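Local coordinates for protein ribokinase (PDB 1VM7) that probably catalyses the magnesium-dependent transfer of phosphate from ATP to O-5 of D-ribose, giving D-ribose 5-phosphate, at residues F14-I27 and K67-Y80. Sequence-based numbering, arbitrary orientation.
Sequences FLVISVVGSSNIDI and KGCRFVTCIGNDDY
V19 and F71 pair in parallel where strands 17-20 and 69-75 run side by side in the large central sheet of the PfkB (ribokinase) fold; the chain passes through the smaller sheet and helix 53-65 between them, and that helix covers the face bearing V19 and F71. The backbone ladder begins with a weak R70 N to I17 O bond (3.4 Å) and tightens from V19 N, which donates to R70 O (2.7 Å); V72 N follows to V19 O, and G21 N to V72 O, the last nearly straight at 167°.

Apolar contacts fill the face bearing V19 and F71. CG anti to the backbone N (chi1 176°) tips the F71 ring over toward V19 and the chain beyond it, where CD1 meets V19 CB at 3.7 Å and S22 O lies at the ring edge, 3.4 Å from CZ. The ring also touches A55 and A58 of helix 53-65 and packs edge-to-face with Y88. Cut back to alanine, this position would probably leave a gap between V19 and helix 53-65 and the Y88 ring without its edge-to-face mate. On the face with S18 and R70, V16 CG1 lies over one face of the guanidinium near its NE end, and a water joins R70 NH1 to S18 OG.

Beyond strand 17-20, on strand 24-30 with the predicted ribose-binding N24 and D26, I25 places CG2 over the centre of the Y80 ring at the start of helix 79-90, a CH-pi contact 4.0 Å from the centroid.

Polar groups and waters tie the 21-23 link to the end of strand 69-75. Water 2 bridges G21 O to C74 N, and water 3 donates to both S23 O and C74 O. S22 OG bonds to E149, a predicted substrate-binding residue. S23 OG, bonded also to Y88 OH, lies 2.7 Å from T73 OG1, which donates to G21 O at 2.9 Å, tilted 21° from the carbonyl plane.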
loop_
_atom_site.group_PDB
_atom_site.type_symbol
_atom_site.label_atom_id
_atom_site.label_comp_id
_atom_site.label_asym_id
_atom_site.label_seq_id
_atom_site.Cartn_x
_atom_site.Cartn_y
_atom_site.Cartn_z
ATOM N N PHE A 14 12.425 33.014 21.928
ATOM C CA PHE A 14 11.694 32.710 20.726
ATOM C C PHE A 14 10.311 32.257 21.156
ATOM O O PHE A 14 10.112 31.829 22.293
ATOM C CB PHE A 14 12.431 31.626 19.917
ATOM C CG PHE A 14 13.840 32.014 19.569
ATOM C CD1 PHE A 14 14.094 32.819 18.475
ATOM C CD2 PHE A 14 14.904 31.649 20.388
ATOM C CE1 PHE A 14 15.386 33.234 18.160
ATOM C CE2 PHE A 14 16.218 32.040 20.082
ATOM C CZ PHE A 14 16.449 32.838 18.951
ATOM N N LEU A 15 9.348 32.399 20.264
ATOM C CA LEU A 15 7.994 31.917 20.520
ATOM C C LEU A 15 7.945 30.412 20.258
ATOM O O LEU A 15 8.620 29.917 19.359
ATOM C CB LEU A 15 6.980 32.653 19.643
ATOM C CG LEU A 15 6.961 34.168 19.845
ATOM C CD1 LEU A 15 5.879 34.848 18.991
ATOM C CD2 LEU A 15 6.767 34.512 21.318
ATOM N N VAL A 16 7.181 29.687 21.075
ATOM C CA VAL A 16 7.157 28.231 20.996
ATOM C C VAL A 16 6.065 27.805 20.036
ATOM O O VAL A 16 4.934 28.285 20.134
ATOM C CB VAL A 16 6.945 27.563 22.378
ATOM C CG1 VAL A 16 6.717 26.070 22.220
ATOM C CG2 VAL A 16 8.135 27.820 23.268
ATOM N N ILE A 17 6.429 26.913 19.115
ATOM C CA ILE A 17 5.524 26.432 18.056
ATOM C C ILE A 17 5.017 24.996 18.318
ATOM O O ILE A 17 5.787 24.078 18.622
ATOM C CB ILE A 17 6.211 26.428 16.653
ATOM C CG1 ILE A 17 6.662 27.832 16.242
ATOM C CG2 ILE A 17 5.282 25.782 15.593
ATOM C CD1 ILE A 17 7.505 27.867 14.968
ATOM N N SER A 18 3.706 24.827 18.188
ATOM C CA SER A 18 3.082 23.527 18.158
ATOM C C SER A 18 2.396 23.329 16.830
ATOM O O SER A 18 1.810 24.260 16.281
ATOM C CB SER A 18 2.043 23.410 19.254
ATOM O OG SER A 18 2.655 23.390 20.519
ATOM N N VAL A 19 2.492 22.116 16.296
ATOM C CA VAL A 19 1.720 21.706 15.138
ATOM C C VAL A 19 0.729 20.679 15.655
ATOM O O VAL A 19 1.097 19.806 16.431
ATOM C CB VAL A 19 2.554 21.039 13.972
ATOM C CG1 VAL A 19 1.652 20.746 12.796
ATOM C CG2 VAL A 19 3.672 21.904 13.506
ATOM N N VAL A 20 -0.533 20.817 15.259
ATOM C CA VAL A 20 -1.538 19.828 15.587
ATOM C C VAL A 20 -2.102 19.334 14.258
ATOM O O VAL A 20 -2.748 20.066 13.530
ATOM C CB VAL A 20 -2.643 20.384 16.490
ATOM C CG1 VAL A 20 -3.666 19.288 16.780
ATOM C CG2 VAL A 20 -2.052 20.936 17.803
ATOM N N GLY A 21 -1.823 18.091 13.928
ATOM C CA GLY A 21 -2.139 17.613 12.614
ATOM C C GLY A 21 -1.677 16.211 12.270
ATOM O O GLY A 21 -1.466 15.346 13.120
ATOM N N SER A 22 -1.531 16.003 10.972
ATOM C CA SER A 22 -1.520 14.692 10.374
ATOM C C SER A 22 -0.106 14.120 10.125
ATOM O O SER A 22 0.847 14.850 9.848
ATOM C CB SER A 22 -2.260 14.799 9.051
ATOM O OG SER A 22 -1.528 15.677 8.168
ATOM N N SER A 23 0.005 12.802 10.275
ATOM C CA SER A 23 1.195 12.023 9.901
ATOM C C SER A 23 0.737 10.878 8.950
ATOM O O SER A 23 -0.200 10.159 9.289
ATOM C CB SER A 23 1.837 11.343 11.107
ATOM O OG SER A 23 2.285 12.248 12.076
ATOM N N ASN A 24 1.381 10.713 7.795
ATOM C CA ASN A 24 1.010 9.739 6.764
ATOM C C ASN A 24 2.288 9.098 6.239
ATOM O O ASN A 24 3.348 9.754 6.176
ATOM C CB ASN A 24 0.309 10.522 5.644
ATOM C CG ASN A 24 -0.278 9.649 4.566
ATOM O OD1 ASN A 24 -1.326 8.987 4.760
ATOM N ND2 ASN A 24 0.363 9.674 3.376
ATOM N N ILE A 25 2.199 7.832 5.867
ATOM C CA ILE A 25 3.209 7.175 5.068
ATOM C C ILE A 25 2.709 7.235 3.652
ATOM O O ILE A 25 1.597 6.781 3.397
ATOM C CB ILE A 25 3.290 5.680 5.427
ATOM C CG1 ILE A 25 3.520 5.522 6.926
ATOM C CG2 ILE A 25 4.392 4.992 4.648
ATOM C CD1 ILE A 25 4.778 6.186 7.434
ATOM N N ASP A 26 3.527 7.753 2.733
ATOM C CA ASP A 26 3.171 7.725 1.310
ATOM C C ASP A 26 3.838 6.533 0.655
ATOM O O ASP A 26 5.073 6.447 0.613
ATOM C CB ASP A 26 3.585 9.020 0.628
ATOM C CG ASP A 26 2.732 10.182 1.056
ATOM O OD1 ASP A 26 1.551 9.966 1.305
ATOM O OD2 ASP A 26 3.224 11.312 1.107
ATOM N N ILE A 27 3.009 5.626 0.146
ATOM C CA ILE A 27 3.474 4.388 -0.466
ATOM C C ILE A 27 3.337 4.534 -1.972
ATOM O O ILE A 27 2.220 4.534 -2.505
ATOM C CB ILE A 27 2.705 3.137 0.076
ATOM C CG1 ILE A 27 2.914 3.009 1.588
ATOM C CG2 ILE A 27 3.160 1.854 -0.612
ATOM C CD1 ILE A 27 1.803 2.285 2.274
ATOM N N LYS A 67 15.065 24.223 16.841
ATOM C CA LYS A 67 14.673 24.054 18.232
ATOM C C LYS A 67 13.636 22.953 18.378
ATOM O O LYS A 67 12.865 22.957 19.324
ATOM C CB LYS A 67 14.115 25.367 18.747
ATOM C CG LYS A 67 15.186 26.446 18.822
ATOM C CD LYS A 67 14.675 27.655 19.511
ATOM C CE LYS A 67 15.664 28.817 19.400
ATOM N NZ LYS A 67 17.051 28.446 19.029
ATOM N N GLY A 68 13.641 21.998 17.448
ATOM C CA GLY A 68 12.687 20.909 17.470
ATOM C C GLY A 68 11.314 21.415 17.103
ATOM O O GLY A 68 11.181 22.476 16.487
ATOM N N CYS A 69 10.291 20.652 17.473
ATOM C CA CYS A 69 8.909 21.054 17.251
ATOM C C CYS A 69 7.940 20.219 18.070
ATOM O O CYS A 69 8.072 19.011 18.153
ATOM C CB CYS A 69 8.551 20.976 15.774
ATOM S SG CYS A 69 6.911 21.724 15.296
ATOM N N ARG A 70 6.984 20.879 18.704
ATOM C CA ARG A 70 5.884 20.202 19.364
ATOM C C ARG A 70 4.851 19.874 18.295
ATOM O O ARG A 70 4.409 20.734 17.527
ATOM C CB ARG A 70 5.299 21.070 20.457
ATOM C CG ARG A 70 6.332 21.396 21.494
ATOM C CD ARG A 70 5.838 22.325 22.546
ATOM N NE ARG A 70 6.911 22.587 23.508
ATOM C CZ ARG A 70 6.724 22.893 24.790
ATOM N NH1 ARG A 70 5.504 22.977 25.316
ATOM N NH2 ARG A 70 7.785 23.115 25.563
ATOM N N PHE A 71 4.510 18.606 18.208
ATOM C CA PHE A 71 3.710 18.134 17.116
ATOM C C PHE A 71 2.761 17.124 17.681
ATOM O O PHE A 71 3.169 15.994 17.991
ATOM C CB PHE A 71 4.601 17.512 16.046
ATOM C CG PHE A 71 3.857 16.887 14.889
ATOM C CD1 PHE A 71 2.618 17.400 14.438
ATOM C CD2 PHE A 71 4.434 15.824 14.191
ATOM C CE1 PHE A 71 1.957 16.850 13.378
ATOM C CE2 PHE A 71 3.766 15.252 13.085
ATOM C CZ PHE A 71 2.516 15.783 12.692
ATOM N N VAL A 72 1.515 17.559 17.906
ATOM C CA VAL A 72 0.473 16.651 18.368
ATOM C C VAL A 72 -0.070 15.967 17.139
ATOM O O VAL A 72 -0.539 16.611 16.177
ATOM C CB VAL A 72 -0.632 17.348 19.202
ATOM C CG1 VAL A 72 -1.655 16.322 19.707
ATOM C CG2 VAL A 72 0.019 18.024 20.389
ATOM N N THR A 73 0.051 14.642 17.157
ATOM C CA THR A 73 -0.321 13.836 15.989
ATOM C C THR A 73 -0.646 12.429 16.474
ATOM O O THR A 73 -0.136 11.985 17.485
ATOM C CB THR A 73 0.777 13.787 14.880
ATOM O OG1 THR A 73 0.289 13.073 13.739
ATOM C CG2 THR A 73 2.026 13.076 15.357
ATOM N N CYS A 74 -1.532 11.752 15.759
ATOM C CA CYS A 74 -1.858 10.388 16.076
ATOM C C CYS A 74 -1.221 9.447 15.083
ATOM O O CYS A 74 -1.413 9.580 13.877
ATOM C CB CYS A 74 -3.366 10.173 16.088
ATOM S SG CYS A 74 -4.086 10.593 17.677
ATOM N N ILE A 75 -0.481 8.472 15.604
ATOM C CA ILE A 75 0.106 7.442 14.774
ATOM C C ILE A 75 -0.242 6.113 15.392
ATOM O O ILE A 75 -0.824 6.076 16.442
ATOM C CB ILE A 75 1.628 7.616 14.621
ATOM C CG1 ILE A 75 2.334 7.561 15.996
ATOM C CG2 ILE A 75 1.917 8.948 13.914
ATOM C CD1 ILE A 75 3.728 7.941 15.959
ATOM N N GLY A 76 0.094 5.028 14.716
ATOM C CA GLY A 76 -0.308 3.699 15.146
ATOM C C GLY A 76 0.718 3.069 16.066
ATOM O O GLY A 76 1.539 3.753 16.689
ATOM N N ASN A 77 0.670 1.750 16.152
ATOM C CA ASN A 77 1.681 0.983 16.898
ATOM C C ASN A 77 2.460 0.053 15.983
ATOM O O ASN A 77 3.009 -0.953 16.426
ATOM C CB ASN A 77 1.050 0.213 18.056
ATOM C CG ASN A 77 0.852 1.078 19.267
ATOM O OD1 ASN A 77 1.822 1.620 19.807
ATOM N ND2 ASN A 77 -0.411 1.226 19.711
ATOM N N ASP A 78 2.540 0.423 14.711
ATOM C CA ASP A 78 3.083 -0.450 13.704
ATOM C C ASP A 78 4.504 -0.024 13.306
ATOM O O ASP A 78 5.061 0.963 13.808
ATOM C CB ASP A 78 2.134 -0.512 12.499
ATOM C CG ASP A 78 1.629 0.861 12.061
ATOM O OD1 ASP A 78 2.332 1.892 12.272
ATOM O OD2 ASP A 78 0.539 0.874 11.475
ATOM N N ASP A 79 5.096 -0.801 12.417
ATOM C CA ASP A 79 6.416 -0.523 11.913
ATOM C C ASP A 79 6.518 0.899 11.316
ATOM O O ASP A 79 7.520 1.599 11.521
ATOM C CB ASP A 79 6.824 -1.626 10.918
ATOM C CG ASP A 79 5.693 -1.993 9.948
ATOM O OD1 ASP A 79 4.817 -1.116 9.655
ATOM O OD2 ASP A 79 5.690 -3.159 9.488
ATOM N N TYR A 80 5.480 1.353 10.632
ATOM C CA TYR A 80 5.527 2.677 10.091
ATOM C C TYR A 80 5.545 3.717 11.209
ATOM O O TYR A 80 6.268 4.716 11.130
ATOM C CB TYR A 80 4.399 2.902 9.080
ATOM C CG TYR A 80 4.584 2.154 7.739
ATOM C CD1 TYR A 80 5.849 1.910 7.199
ATOM C CD2 TYR A 80 3.490 1.773 6.974
ATOM C CE1 TYR A 80 6.023 1.222 5.960
ATOM C CE2 TYR A 80 3.655 1.091 5.730
ATOM C CZ TYR A 80 4.922 0.835 5.231
ATOM O OH TYR A 80 5.068 0.163 4.012
HETATM O O HOH W 1 2.814 22.951 23.771
HETATM O O HOH W 2 -2.885 12.871 13.334
HETATM O O HOH W 3 -1.121 8.378 11.455
#